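Local coordinates for lactococcal prophage ps3 protein 05 (Staphylococcus epidermidis ATCC 12228, PDB 3G8W) that probably transfers an acetyl group from acetyl-coenzyme A to a still unidentified acceptor, as a member of the GNAT acetyltransferase family, at residues 100-103 and 104-108. Residues are numbered along the deposited sequence; the frame is centred on the assembly and turned at random.
Sequences RELI and NHIIQ
L102 reaches I106 and I103 reaches I107, each one helical turn ahead, and the two pairs mark the buried flank of helix 96-112, a worked example of an amphipathic helix laid on a sheet. The L102 CD2 methyl lies beside the I106 CG1 methylene at 4.4 Å, and the methyls I103 CG2 and I107 CD1 meet at 4.2 Å. In I107 the first torsion (chi1 -68°) sets CG1 beside its own backbone N, which brings that methylene to 3.4 Å from I103 O, the carbonyl one turn back. I106 CG1 approaches L102 O in the same fashion.

Both pairs touch at ordinary van der Waals distance, and the rest of the fold closes over their flank. L102 and I106 touch F58 of strand 55-62 and C70 of strand 65-74, whereas I103 also leans on F132, F133 and I136 of helix 127-136.

On the solvent side, N104 and E101 are exposed, although E101 still brushes N6 and I7 of strand 6-9, and H105, partly exposed, also reaches I7. The N104 amide stays near the preceding turn, its CG 3.8 Å and its ND2 4.0 Å from R100 O. The extended start of R100 (chi1 178°, chi2 174°) carries its guanidinium away from segment 104-108, and NH1 is hydrogen-bonded to S135 OG of helix 127-136.

Four successive i to i+4 backbone bonds run through both flanks, from N104 N to R100 O at 3.2 Å through to I107 N to I103 O at 2.9 Å. In the crossover from strand 83-91 to strand 117-123, regular amide pairing thus satisfies the polar backbone, which lets branched apolar groups cover the sheet without burying an unmatched N-H or carbonyl along these four links.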
loop_
_atom_site.group_PDB
_atom_site.type_symbol
_atom_site.label_atom_id
_atom_site.label_comp_id
_atom_site.label_asym_id
_atom_site.label_seq_id
_atom_site.Cartn_x
_atom_site.Cartn_y
_atom_site.Cartn_z
ATOM N N ARG B 100 9.628 -17.789 14.428
ATOM C CA ARG B 100 8.942 -18.796 13.623
ATOM C C ARG B 100 7.602 -19.119 14.254
ATOM O O ARG B 100 6.609 -19.252 13.559
ATOM C CB ARG B 100 9.789 -20.044 13.463
ATOM C CG ARG B 100 9.138 -21.127 12.690
ATOM C CD ARG B 100 10.078 -22.301 12.440
ATOM N NE ARG B 100 11.393 -21.907 11.918
ATOM C CZ ARG B 100 11.674 -21.663 10.635
ATOM N NH1 ARG B 100 10.746 -21.767 9.703
ATOM N NH2 ARG B 100 12.895 -21.309 10.277
ATOM N N GLU B 101 7.555 -19.210 15.571
ATOM C CA GLU B 101 6.294 -19.489 16.234
ATOM C C GLU B 101 5.334 -18.299 16.093
ATOM O O GLU B 101 4.127 -18.472 15.893
ATOM C CB GLU B 101 6.544 -19.834 17.691
ATOM C CG GLU B 101 5.524 -20.747 18.299
ATOM C CD GLU B 101 5.856 -21.056 19.755
ATOM O OE1 GLU B 101 5.007 -20.756 20.643
ATOM O OE2 GLU B 101 6.978 -21.587 20.013
ATOM N N LEU B 102 5.881 -17.092 16.192
ATOM C CA LEU B 102 5.113 -15.871 15.988
ATOM C C LEU B 102 4.509 -15.767 14.560
ATOM O O LEU B 102 3.305 -15.511 14.427
ATOM C CB LEU B 102 6.017 -14.671 16.268
ATOM C CG LEU B 102 5.551 -13.313 16.781
ATOM C CD1 LEU B 102 6.088 -12.278 15.851
ATOM C CD2 LEU B 102 4.064 -13.173 16.891
ATOM N N ILE B 103 5.335 -15.968 13.511
ATOM C CA ILE B 103 4.870 -15.844 12.114
ATOM C C ILE B 103 3.727 -16.819 11.890
ATOM O O ILE B 103 2.693 -16.443 11.346
ATOM C CB ILE B 103 6.009 -15.973 11.035
ATOM C CG1 ILE B 103 6.975 -14.786 11.109
ATOM C CG2 ILE B 103 5.458 -16.044 9.612
ATOM C CD1 ILE B 103 6.333 -13.471 11.513
ATOM N N ASN B 104 3.888 -18.044 12.374
ATOM C CA ASN B 104 2.823 -19.029 12.321
ATOM C C ASN B 104 1.517 -18.596 12.964
ATOM O O ASN B 104 0.462 -18.820 12.386
ATOM C CB ASN B 104 3.279 -20.351 12.890
ATOM C CG ASN B 104 3.864 -21.281 11.826
ATOM O OD1 ASN B 104 3.902 -22.492 12.031
ATOM N ND2 ASN B 104 4.310 -20.735 10.692
ATOM N N HIS B 105 1.580 -17.963 14.133
ATOM C CA HIS B 105 0.375 -17.481 14.808
ATOM C C HIS B 105 -0.290 -16.500 13.858
ATOM O O HIS B 105 -1.503 -16.568 13.613
ATOM C CB HIS B 105 0.734 -16.780 16.128
ATOM C CG HIS B 105 -0.448 -16.378 16.962
ATOM N ND1 HIS B 105 -1.276 -15.322 16.633
ATOM C CD2 HIS B 105 -0.919 -16.867 18.134
ATOM C CE1 HIS B 105 -2.222 -15.196 17.549
ATOM N NE2 HIS B 105 -2.022 -16.116 18.474
ATOM N N ILE B 106 0.523 -15.610 13.291
ATOM C CA ILE B 106 0.002 -14.551 12.445
ATOM C C ILE B 106 -0.630 -15.146 11.202
ATOM O O ILE B 106 -1.630 -14.638 10.727
ATOM C CB ILE B 106 1.058 -13.482 12.104
ATOM C CG1 ILE B 106 1.514 -12.750 13.382
ATOM C CG2 ILE B 106 0.506 -12.509 11.082
ATOM C CD1 ILE B 106 2.496 -11.601 13.122
ATOM N N ILE B 107 -0.077 -16.243 10.704
ATOM C CA ILE B 107 -0.695 -16.910 9.569
ATOM C C ILE B 107 -2.061 -17.470 9.952
ATOM O O ILE B 107 -3.042 -17.282 9.221
ATOM C CB ILE B 107 0.205 -17.989 8.951
ATOM C CG1 ILE B 107 1.421 -17.328 8.291
ATOM C CG2 ILE B 107 -0.560 -18.764 7.906
ATOM C CD1 ILE B 107 2.415 -18.302 7.705
ATOM N N GLN B 108 -2.140 -18.113 11.114
ATOM C CA GLN B 108 -3.398 -18.700 11.541
ATOM C C GLN B 108 -4.479 -17.641 11.693
ATOM O O GLN B 108 -5.631 -17.876 11.334
ATOM C CB GLN B 108 -3.242 -19.507 12.831
ATOM C CG GLN B 108 -4.349 -20.567 13.039
ATOM C CD GLN B 108 -4.455 -21.554 11.861
ATOM O OE1 GLN B 108 -3.492 -21.760 11.108
ATOM N NE2 GLN B 108 -5.626 -22.159 11.701
#